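Local coordinates for macromomycin (Streptomyces macromomyceticus, PDB 2MCM), which binds non-covalently a cytotoxic, mutagenic chromophore that intercalates weakly into DNA and causes single- and double-strand breaks, at residues V4-A9 and A105-T110; T17-A22 and K61-L66; P41-C46 and A74-D79. All coordinates share one frame; numbering follows the deposited sequence.

Contact 1: V4-A9 and A105-T110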
ATOM      1  N   VAL A   4      -4.096   9.929   3.536  1.00 14.36           N
ATOM      2  CA  VAL A   4      -4.227   9.204   2.226  1.00 14.64           C
ATOM      3  C   VAL A   4      -5.720   8.886   2.031  1.00 15.63           C
ATOM      4  O   VAL A   4      -6.462   8.659   3.010  1.00 14.57           O
ATOM      5  CB  VAL A   4      -3.423   7.886   2.284  1.00 15.61           C
ATOM      6  CG1 VAL A   4      -4.159   6.829   3.092  0.75 15.94           C
ATOM      7  CG2 VAL A   4      -3.131   7.376   0.866  0.75 15.94           C
ATOM      8  N   THR A   5      -6.109   8.823   0.796  1.00 13.34           N
ATOM      9  CA  THR A   5      -7.453   8.414   0.399  1.00 14.01           C
ATOM     10  C   THR A   5      -7.228   7.371  -0.735  1.00 12.96           C
ATOM     11  O   THR A   5      -6.314   7.596  -1.528  1.00 13.83           O
ATOM     12  CB  THR A   5      -8.204   9.685  -0.170  1.00 15.85           C
ATOM     13  OG1 THR A   5      -9.608   9.168  -0.166  0.50 17.12           O
ATOM     14  CG2 THR A   5      -7.788  10.153  -1.517  0.50 14.97           C
ATOM     15  N   VAL A   6      -7.927   6.293  -0.677  1.00 11.00           N
ATOM     16  CA  VAL A   6      -7.851   5.227  -1.740  1.00 11.23           C
ATOM     17  C   VAL A   6      -9.237   5.163  -2.374  1.00 14.04           C
ATOM     18  O   VAL A   6     -10.215   4.987  -1.632  1.00 13.34           O
ATOM     19  CB  VAL A   6      -7.444   3.932  -1.125  1.00 11.32           C
ATOM     20  CG1 VAL A   6      -7.428   2.768  -2.162  1.00 12.37           C
ATOM     21  CG2 VAL A   6      -6.097   3.954  -0.407  1.00 12.09           C
ATOM     22  N   THR A   7      -9.263   5.323  -3.710  1.00 12.87           N
ATOM     23  CA  THR A   7     -10.587   5.304  -4.371  1.00 15.71           C
ATOM     24  C   THR A   7     -10.614   4.395  -5.588  1.00 14.63           C
ATOM     25  O   THR A   7      -9.726   4.572  -6.419  1.00 15.00           O
ATOM     26  CB  THR A   7     -10.820   6.780  -4.952  1.00 17.79           C
ATOM     27  OG1 THR A   7     -10.718   7.702  -3.839  1.00 20.73           O
ATOM     28  CG2 THR A   7     -12.188   6.845  -5.633  1.00 20.09           C
ATOM     29  N   PRO A   8     -11.521   3.462  -5.670  1.00 13.61           N
ATOM     30  CA  PRO A   8     -12.515   3.132  -4.652  1.00 12.03           C
ATOM     31  C   PRO A   8     -11.777   2.306  -3.569  1.00 12.45           C
ATOM     32  O   PRO A   8     -10.618   1.878  -3.793  1.00 11.24           O
ATOM     33  CB  PRO A   8     -13.522   2.205  -5.349  1.00 14.85           C
ATOM     34  CG  PRO A   8     -12.894   1.780  -6.629  1.00 15.48           C
ATOM     35  CD  PRO A   8     -11.606   2.575  -6.866  1.00 14.54           C
ATOM     36  N   ALA A   9     -12.422   2.099  -2.422  1.00 12.65           N
ATOM     37  CA  ALA A   9     -11.736   1.290  -1.371  1.00 12.17           C
ATOM     38  C   ALA A   9     -12.550   0.096  -0.929  1.00 12.76           C
ATOM     39  O   ALA A   9     -12.028  -0.727  -0.142  1.00 14.39           O
ATOM     40  CB  ALA A   9     -11.507   2.190  -0.129  1.00 14.15           C
ATOM     41  N   ALA A 105       0.872   6.749   5.422  1.00 10.89           N
ATOM     42  CA  ALA A 105      -0.497   6.468   5.908  1.00 11.26           C
ATOM     43  C   ALA A 105      -1.062   5.319   5.077  1.00 11.44           C
ATOM     44  O   ALA A 105      -0.481   5.031   3.976  1.00 10.67           O
ATOM     45  CB  ALA A 105      -1.313   7.730   5.629  1.00 12.23           C
ATOM     46  N   ALA A 106      -2.112   4.704   5.500  1.00  9.23           N
ATOM     47  CA  ALA A 106      -2.719   3.592   4.792  1.00 10.21           C
ATOM     48  C   ALA A 106      -4.216   3.602   5.054  1.00 10.42           C
ATOM     49  O   ALA A 106      -4.744   4.184   6.025  1.00 11.70           O
ATOM     50  CB  ALA A 106      -2.113   2.233   5.163  1.00 11.95           C
ATOM     51  N   GLN A 107      -4.974   2.987   4.140  1.00  9.38           N
ATOM     52  CA  GLN A 107      -6.418   2.866   4.273  1.00  8.06           C
ATOM     53  C   GLN A 107      -6.859   1.434   4.126  1.00  8.61           C
ATOM     54  O   GLN A 107      -6.411   0.770   3.091  1.00  7.31           O
ATOM     55  CB  GLN A 107      -7.142   3.767   3.291  1.00  9.33           C
ATOM     56  CG  GLN A 107      -8.661   3.585   3.315  1.00 12.73           C
ATOM     57  CD  GLN A 107      -9.347   4.614   2.464  1.00 16.22           C
ATOM     58  OE1 GLN A 107      -8.870   5.618   1.964  1.00 17.32           O
ATOM     59  NE2 GLN A 107     -10.662   4.445   2.317  1.00 19.15           N
ATOM     60  N   ALA A 108      -7.601   0.796   4.969  1.00  7.64           N
ATOM     61  CA  ALA A 108      -8.066  -0.599   4.862  1.00  9.25           C
ATOM     62  C   ALA A 108      -9.023  -0.654   3.609  1.00  8.38           C
ATOM     63  O   ALA A 108      -9.730   0.303   3.328  1.00  9.99           O
ATOM     64  CB  ALA A 108      -8.866  -0.855   6.161  1.00  9.93           C
ATOM     65  N   ILE A 109      -8.843  -1.797   2.905  1.00  9.88           N
ATOM     66  CA  ILE A 109      -9.717  -1.919   1.678  1.00  9.00           C
ATOM     67  C   ILE A 109     -10.423  -3.257   1.840  1.00  9.97           C
ATOM     68  O   ILE A 109     -10.015  -4.163   2.583  1.00 10.93           O
ATOM     69  CB  ILE A 109      -8.803  -1.869   0.404  1.00  9.62           C
ATOM     70  CG1 ILE A 109      -7.802  -3.030   0.526  1.00  9.64           C
ATOM     71  CG2 ILE A 109      -8.216  -0.478   0.185  1.00 11.48           C
ATOM     72  CD1 ILE A 109      -6.941  -3.160  -0.821  1.00 11.07           C
ATOM     73  N   THR A 110     -11.528  -3.413   1.064  1.00  9.76           N
ATOM     74  CA  THR A 110     -12.246  -4.671   1.122  1.00 11.53           C
ATOM     75  C   THR A 110     -12.600  -5.105  -0.330  1.00 11.13           C
ATOM     76  O   THR A 110     -12.796  -4.247  -1.166  1.00 11.60           O
ATOM     77  CB  THR A 110     -13.584  -4.594   1.923  1.00 14.49           C
ATOM     78  OG1 THR A 110     -14.501  -3.762   1.199  1.00 17.54           O
ATOM     79  CG2 THR A 110     -13.389  -3.989   3.352  1.00 15.35           C
TER
HETATM   80  O   HOH W   1     -12.461   5.833  -0.048  1.00 35.09           O

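Contact 2: T17-A22 and K61-L66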
ATOM      1  N   THR A  17      -7.696  -1.540 -10.544  1.00  9.18           N
ATOM      2  CA  THR A  17      -6.765  -0.432 -10.350  1.00  9.40           C
ATOM      3  C   THR A  17      -7.423   0.549  -9.389  1.00 11.69           C
ATOM      4  O   THR A  17      -8.563   0.946  -9.674  1.00 12.11           O
ATOM      5  CB  THR A  17      -6.472   0.370 -11.696  1.00 11.73           C
ATOM      6  OG1 THR A  17      -5.810  -0.597 -12.528  1.00 12.61           O
ATOM      7  CG2 THR A  17      -5.506   1.555 -11.426  1.00 13.03           C
ATOM      8  N   VAL A  18      -6.710   0.952  -8.327  1.00  9.94           N
ATOM      9  CA  VAL A  18      -7.338   1.996  -7.437  1.00 10.80           C
ATOM     10  C   VAL A  18      -6.436   3.225  -7.497  1.00  9.15           C
ATOM     11  O   VAL A  18      -5.270   3.092  -7.992  1.00 10.31           O
ATOM     12  CB  VAL A  18      -7.474   1.460  -6.014  1.00 10.34           C
ATOM     13  CG1 VAL A  18      -8.369   0.237  -5.878  1.00 12.46           C
ATOM     14  CG2 VAL A  18      -6.139   1.198  -5.344  1.00 11.71           C
ATOM     15  N   THR A  19      -6.888   4.376  -7.062  1.00 10.08           N
ATOM     16  CA  THR A  19      -6.027   5.552  -7.079  1.00 10.85           C
ATOM     17  C   THR A  19      -5.663   5.878  -5.589  1.00 10.44           C
ATOM     18  O   THR A  19      -6.650   5.937  -4.829  1.00 11.05           O
ATOM     19  CB  THR A  19      -6.772   6.778  -7.705  1.00 13.33           C
ATOM     20  OG1 THR A  19      -7.077   6.383  -9.100  1.00 15.64           O
ATOM     21  CG2 THR A  19      -5.968   8.089  -7.607  1.00 13.77           C
ATOM     22  N   VAL A  20      -4.421   6.010  -5.352  1.00 10.07           N
ATOM     23  CA  VAL A  20      -3.971   6.380  -3.955  1.00 10.05           C
ATOM     24  C   VAL A  20      -3.638   7.852  -4.002  1.00 10.51           C
ATOM     25  O   VAL A  20      -2.730   8.235  -4.772  1.00 11.99           O
ATOM     26  CB  VAL A  20      -2.764   5.545  -3.568  1.00 11.26           C
ATOM     27  CG1 VAL A  20      -2.258   5.943  -2.144  1.00 12.27           C
ATOM     28  CG2 VAL A  20      -3.017   4.060  -3.615  1.00 11.76           C
ATOM     29  N   SER A  21      -4.281   8.711  -3.261  1.00 10.78           N
ATOM     30  CA  SER A  21      -4.036  10.155  -3.211  1.00 12.49           C
ATOM     31  C   SER A  21      -3.565  10.510  -1.775  1.00 12.59           C
ATOM     32  O   SER A  21      -4.310  10.199  -0.831  1.00 13.48           O
ATOM     33  CB  SER A  21      -5.232  11.058  -3.445  1.00 16.17           C
ATOM     34  OG  SER A  21      -5.820  10.671  -4.678  1.00 22.21           O
ATOM     35  N   ALA A  22      -2.387  11.092  -1.786  1.00 10.83           N
ATOM     36  CA  ALA A  22      -1.845  11.453  -0.426  1.00 11.87           C
ATOM     37  C   ALA A  22      -1.484  12.898  -0.421  1.00 11.73           C
ATOM     38  O   ALA A  22      -1.137  13.538  -1.423  1.00 12.68           O
ATOM     39  CB  ALA A  22      -0.655  10.544  -0.165  1.00 11.64           C
ATOM     40  N   LYS A  61       2.288  16.268  -2.272  1.00 13.23           N
ATOM     41  CA  LYS A  61       1.304  15.304  -2.725  1.00 13.61           C
ATOM     42  C   LYS A  61       1.911  14.211  -3.623  1.00 12.43           C
ATOM     43  O   LYS A  61       2.945  14.325  -4.268  1.00 12.86           O
ATOM     44  CB  LYS A  61       0.320  16.060  -3.694  1.00 17.54           C
ATOM     45  CG  LYS A  61      -0.507  17.050  -2.927  1.00 22.04           C
ATOM     46  CD  LYS A  61      -1.665  17.642  -3.744  1.00 26.94           C
ATOM     47  CE  LYS A  61      -1.119  18.864  -4.474  1.00 30.11           C
ATOM     48  NZ  LYS A  61      -0.822  18.498  -5.919  1.00 32.37           N
ATOM     49  N   ILE A  62       1.149  13.140  -3.629  1.00 12.34           N
ATOM     50  CA  ILE A  62       1.384  12.011  -4.512  1.00 12.60           C
ATOM     51  C   ILE A  62      -0.011  11.529  -4.956  1.00 13.58           C
ATOM     52  O   ILE A  62      -0.943  11.409  -4.132  1.00 13.77           O
ATOM     53  CB  ILE A  62       2.112  10.800  -3.850  1.00 11.65           C
ATOM     54  CG1 ILE A  62       3.620  11.137  -3.755  1.00 11.03           C
ATOM     55  CG2 ILE A  62       1.798   9.499  -4.667  1.00 12.99           C
ATOM     56  CD1 ILE A  62       4.398  10.018  -3.022  1.00 12.33           C
ATOM     57  N   THR A  63      -0.108  11.240  -6.273  1.00 12.95           N
ATOM     58  CA  THR A  63      -1.383  10.626  -6.759  1.00 12.88           C
ATOM     59  C   THR A  63      -0.854   9.434  -7.593  1.00 13.58           C
ATOM     60  O   THR A  63      -0.096   9.769  -8.545  1.00 15.70           O
ATOM     61  CB  THR A  63      -2.299  11.512  -7.634  1.00 14.56           C
ATOM     62  OG1 THR A  63      -2.709  12.619  -6.813  1.00 18.16           O
ATOM     63  CG2 THR A  63      -3.580  10.701  -8.033  1.00 16.40           C
ATOM     64  N   ALA A  64      -1.191   8.235  -7.217  1.00 12.01           N
ATOM     65  CA  ALA A  64      -0.696   7.070  -7.937  1.00 11.61           C
ATOM     66  C   ALA A  64      -1.750   6.001  -8.127  1.00 12.04           C
ATOM     67  O   ALA A  64      -2.639   5.791  -7.310  1.00 12.01           O
ATOM     68  CB  ALA A  64       0.447   6.428  -7.098  1.00 12.60           C
ATOM     69  N   GLN A  65      -1.574   5.269  -9.221  1.00 10.29           N
ATOM     70  CA  GLN A  65      -2.436   4.118  -9.527  1.00 11.13           C
ATOM     71  C   GLN A  65      -1.783   2.896  -8.940  1.00  9.39           C
ATOM     72  O   GLN A  65      -0.536   2.725  -9.118  1.00 11.79           O
ATOM     73  CB  GLN A  65      -2.641   3.952 -11.066  1.00 12.79           C
ATOM     74  CG  GLN A  65      -3.477   5.106 -11.603  1.00 16.35           C
ATOM     75  CD  GLN A  65      -3.974   4.769 -13.017  1.00 20.85           C
ATOM     76  OE1 GLN A  65      -3.685   3.747 -13.658  1.00 22.06           O
ATOM     77  NE2 GLN A  65      -4.744   5.733 -13.492  1.00 23.48           N
ATOM     78  N   LEU A  66      -2.530   2.003  -8.376  1.00  7.53           N
ATOM     79  CA  LEU A  66      -2.068   0.777  -7.797  1.00  7.55           C
ATOM     80  C   LEU A  66      -3.008  -0.371  -8.185  1.00  8.77           C
ATOM     81  O   LEU A  66      -4.208  -0.196  -7.971  1.00  8.88           O
ATOM     82  CB  LEU A  66      -1.997   0.943  -6.216  1.00  9.77           C
ATOM     83  CG  LEU A  66      -1.613  -0.310  -5.476  1.00 10.12           C
ATOM     84  CD1 LEU A  66      -0.187  -0.734  -5.693  1.00 11.08           C
ATOM     85  CD2 LEU A  66      -1.858  -0.129  -3.952  1.00 10.85           C
TER
HETATM   86  O   HOH W   2      -5.574   1.146 -14.897  1.00 24.40           O
HETATM   87  O   HOH W   3      -2.999  13.866  -3.938  1.00 29.99           O

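Contact 3: P41-C46 and A74-D79. Unlike the reference sequence in segment 74-79: Asp79 (reference Asn).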
ATOM      1  N   PRO A  41       1.928 -10.472  14.088  1.00 30.58           N
ATOM      2  CA  PRO A  41       1.950  -9.311  14.980  1.00 30.51           C
ATOM      3  C   PRO A  41       3.306  -8.677  14.878  1.00 30.02           C
ATOM      4  O   PRO A  41       4.337  -9.368  15.004  1.00 31.36           O
ATOM      5  CB  PRO A  41       1.525  -9.925  16.309  1.00 31.28           C
ATOM      6  CG  PRO A  41       0.494 -10.984  15.842  1.00 31.53           C
ATOM      7  CD  PRO A  41       1.164 -11.605  14.619  1.00 31.39           C
ATOM      8  N   GLY A  42       3.327  -7.397  14.562  1.00 30.24           N
ATOM      9  CA  GLY A  42       4.532  -6.589  14.393  1.00 28.73           C
ATOM     10  C   GLY A  42       5.216  -6.751  13.036  1.00 28.03           C
ATOM     11  O   GLY A  42       6.221  -6.024  12.745  1.00 29.41           O
ATOM     12  N   VAL A  43       4.695  -7.642  12.208  1.00 25.79           N
ATOM     13  CA  VAL A  43       5.298  -7.867  10.878  1.00 21.91           C
ATOM     14  C   VAL A  43       4.250  -7.651   9.745  1.00 17.09           C
ATOM     15  O   VAL A  43       3.274  -8.365   9.637  1.00 18.04           O
ATOM     16  CB  VAL A  43       5.800  -9.339  10.787  1.00 23.08           C
ATOM     17  CG1 VAL A  43       6.411  -9.619   9.412  1.00 23.06           C
ATOM     18  CG2 VAL A  43       6.723  -9.723  11.934  1.00 23.55           C
ATOM     19  N   ILE A  44       4.592  -6.664   8.975  1.00 15.77           N
ATOM     20  CA  ILE A  44       3.776  -6.275   7.789  1.00 14.72           C
ATOM     21  C   ILE A  44       4.413  -6.929   6.543  1.00 13.71           C
ATOM     22  O   ILE A  44       5.631  -6.935   6.393  1.00 14.36           O
ATOM     23  CB  ILE A  44       3.783  -4.743   7.650  1.00 16.14           C
ATOM     24  CG1 ILE A  44       3.064  -4.113   8.908  1.00 16.25           C
ATOM     25  CG2 ILE A  44       3.134  -4.226   6.353  1.00 17.10           C
ATOM     26  CD1 ILE A  44       3.195  -2.552   8.837  0.70 17.22           C
ATOM     27  N   GLY A  45       3.508  -7.513   5.732  1.00 11.32           N
ATOM     28  CA  GLY A  45       4.025  -8.111   4.460  1.00 10.32           C
ATOM     29  C   GLY A  45       3.312  -7.386   3.313  1.00 11.30           C
ATOM     30  O   GLY A  45       2.111  -7.075   3.462  1.00 11.11           O
ATOM     31  N   CYS A  46       3.913  -7.131   2.169  1.00  8.73           N
ATOM     32  CA  CYS A  46       3.269  -6.407   1.063  1.00  9.12           C
ATOM     33  C   CYS A  46       3.520  -7.165  -0.281  1.00  9.60           C
ATOM     34  O   CYS A  46       4.428  -7.997  -0.323  1.00 10.15           O
ATOM     35  CB  CYS A  46       3.872  -5.017   0.892  1.00  9.18           C
ATOM     36  SG  CYS A  46       3.819  -4.046   2.447  1.00 10.29           S
ATOM     37  N   ALA A  74       3.019 -12.323  -0.121  1.00 13.32           N
ATOM     38  CA  ALA A  74       3.604 -11.204   0.650  1.00 14.27           C
ATOM     39  C   ALA A  74       5.113 -11.396   0.831  1.00 14.04           C
ATOM     40  O   ALA A  74       5.535 -12.561   0.952  1.00 14.12           O
ATOM     41  CB  ALA A  74       2.919 -11.179   2.015  1.00 12.60           C
ATOM     42  N   VAL A  75       5.819 -10.261   0.800  1.00 11.68           N
ATOM     43  CA  VAL A  75       7.270 -10.280   1.101  1.00 13.14           C
ATOM     44  C   VAL A  75       7.419  -9.434   2.420  1.00 13.13           C
ATOM     45  O   VAL A  75       6.555  -8.535   2.586  1.00 14.17           O
ATOM     46  CB  VAL A  75       8.163  -9.812  -0.016  1.00 15.61           C
ATOM     47  CG1 VAL A  75       7.856 -10.596  -1.307  1.00 17.09           C
ATOM     48  CG2 VAL A  75       7.953  -8.331  -0.320  1.00 14.77           C
ATOM     49  N   VAL A  76       8.376  -9.841   3.235  1.00 12.55           N
ATOM     50  CA  VAL A  76       8.600  -9.095   4.521  1.00 14.34           C
ATOM     51  C   VAL A  76      10.024  -8.607   4.638  1.00 18.23           C
ATOM     52  O   VAL A  76      10.969  -9.184   4.066  1.00 18.70           O
ATOM     53  CB  VAL A  76       8.246 -10.071   5.690  1.00 14.51           C
ATOM     54  CG1 VAL A  76       6.761 -10.377   5.757  1.00 13.92           C
ATOM     55  CG2 VAL A  76       9.075 -11.338   5.674  1.00 14.52           C
ATOM     56  N   GLY A  77      10.245  -7.543   5.403  1.00 20.90           N
ATOM     57  CA  GLY A  77      11.601  -7.033   5.648  1.00 25.17           C
ATOM     58  C   GLY A  77      12.054  -6.162   4.497  1.00 27.96           C
ATOM     59  O   GLY A  77      11.333  -5.954   3.529  1.00 29.01           O
ATOM     60  N   ALA A  78      13.305  -5.696   4.627  1.00 31.54           N
ATOM     61  CA  ALA A  78      13.894  -4.806   3.610  1.00 33.71           C
ATOM     62  C   ALA A  78      14.513  -5.521   2.440  1.00 34.64           C
ATOM     63  O   ALA A  78      14.717  -4.938   1.356  1.00 36.25           O
ATOM     64  CB  ALA A  78      14.925  -3.909   4.326  1.00 34.69           C
ATOM     65  N   ASP A  79      14.797  -6.779   2.621  1.00 35.26           N
ATOM     66  CA  ASP A  79      15.409  -7.587   1.527  1.00 35.51           C
ATOM     67  C   ASP A  79      14.329  -8.255   0.696  1.00 34.82           C
ATOM     68  O   ASP A  79      14.617  -8.941  -0.316  1.00 35.33           O
ATOM     69  CB  ASP A  79      16.593  -8.374   2.070  0.75 36.40           C
ATOM     70  CG  ASP A  79      17.562  -7.440   2.802  0.75 37.69           C
ATOM     71  OD1 ASP A  79      18.413  -6.733   2.235  0.75 38.18           O
ATOM     72  OD2 ASP A  79      17.444  -7.372   4.046  0.75 38.22           O
TER
HETATM   73  O   HOH W   4       8.192  -5.748   6.119  1.00 36.55           O

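Contact 1: V4-A9 and A105-T110
The side-chain amide of Gln107 lies with one face over Val6 and Ala9. On that face Val6 CB is 4.1 Å from Gln107 CD, and the Ala9 methyl sits under the nitrogen, CB 3.4 Å from NE2. Thr5 CA comes within 3.5 Å of Gln107 OE1. The chain reaches this far because it is fully extended, with CG anti to the backbone nitrogen (chi1 175°). Val6 N donates to Gln107 OE1 over 2.9 Å, approaching 45° out of the amide plane. At the NE2 side a water donates to Val6 O and accepts, at a long 3.3 Å, from Gln107 NE2. Past the amide the backbones meet directly: Thr110 N donates to Ala9 O (3.0 Å), in the carbonyl plane. Ile109 CG2 touches Val6 CG1 (4.1 Å) and the Ala9 methyl, and at the far end Val4 CG1 rests on Ala105 CB. Strands 4-7 and 105-109 run 34° apart and belong to separate sheets, each with its other edge paired, to 16-23 and 93-98. One glutamine amide and its water thus stand in for a strand partner, satisfying both backbone polar groups of Val6.

Contact 2: T17-A22 and K61-L66
Thr17 and Gln65 touch through the threonine methyl, Thr17 CG2 lying 3.6 Å from Gln65 OE1 and also against Gln65 CB. Further along the same face Thr19 CG2 meets Thr63 CG2 diagonally at 3.6 Å. In both Thr19 and Thr63, chi1 near -62° leaves the methyl anti to the backbone nitrogen, which turns it toward the neighbouring strand. The other face is apolar: Leu66 CB is 4.2 Å from CG2 of both Val18 and Val20. Six backbone hydrogen bonds hold these side chains in place, two for each of the hydrogen-bonded pairs Val18-Leu66, Val20-Ala64 and Ala22-Ile62. The bond from Val20 N to Ala64 O is short and straight, 2.7 Å at 175°. The last bond is longer and tilted: Ile62 N reaches Ala22 O at 3.2 Å from above the carbonyl plane. That oxygen also accepts from a water that is hydrogen-bonded to Thr63 OG1. Next to this end, Lys61 N bonds to Asp57 OD1. Strand 16-23 is the middle of a three-stranded antiparallel sheet, with 62-68 on one side and 3-7 on the other. The sheet face that carries Val18, Val20 and Leu66 packs on strand 93-98, where Leu97 meets Ala22 and Ile62, and Ala95 meets Leu66.

Contact 3: P41-C46 and A74-D79
Two antiparallel ribbons are joined edge to edge here, where Cys46 pairs with Val75. One is strand 43-47 with the part of 30-40 that pairs with it, 30-40 itself continuing into the main sheet; the other is 71-76 with 81-87. Cys46 N donates to Val75 O (3.0 Å, in the carbonyl plane), and Val75 N donates back to Cys46 O (2.9 Å, 164°), making a hydrogen-bonded antiparallel pair. Gly45 CA also comes to 3.2 Å from Val75 O, a CA-H...O contact. A chi1 of -53° sets Val75 CG2 between the backbone nitrogen and carbonyl carbon and brings it to 3.5 Å from Cys46 O, beside the bond. Gly45 has no side chain, and the methyl of Ala74 fills that side, its CB 4.0 Å from Gly45 C. In the neocarzinostatin family such ribbons form the smaller part of the molecule, beside an immunoglobulin-like sandwich, and the chromophore cleft lies between the two parts. The disulfide from Cys46 to Cys36 ties the first ribbon across its own two strands, consistent with a rigid wall to that cleft. From this pair the strands splay, their N-to-C directions 133° apart rather than near 180°, and side chains and a water take over from direct backbone bonds. Val76 CG1 reaches Val43 CG1 at 3.7 Å, the two valines meeting at a slant. The same Val76 methyl brushes Ile44 O. A water in the widening gap donates to Ile44 O and accepts from Gly77 N, at 2.8 Å in each case, bridging the backbones beyond the last direct bond. Val76 is covered further by Trp83 of the partner strand and by Val39 of the first ribbon, while Ala74 packs on Val86. The CA-CB bond of Ile44 points away from 74-79, and its side chain touches Cys36.

Contacts 1 and 2 are continuous through the pairing of strands 3-7 and 16-23. Their centres are 10 Å apart; Thr5 N lies 2.8 Å from Ser21 O in a probable hydrogen bond, and Val4 CG2 packs on Val20 CG1 at 3.4 Å. Contact 3 lies across the centre of the chain, its centre about 19 Å from that of contact 1 and 21 Å from that of contact 2, with nearest atoms about 8 and 9 Å away. Contacts 1 and 2 lie in the sandwich, contact 2 within one sheet and contact 1 between its two sheets; contact 3 lies across the cleft. Diols, probably from the crystallisation liquor, lie close to the side chains of Leu66, Ala106 and Ile44; such molecules often mark pockets.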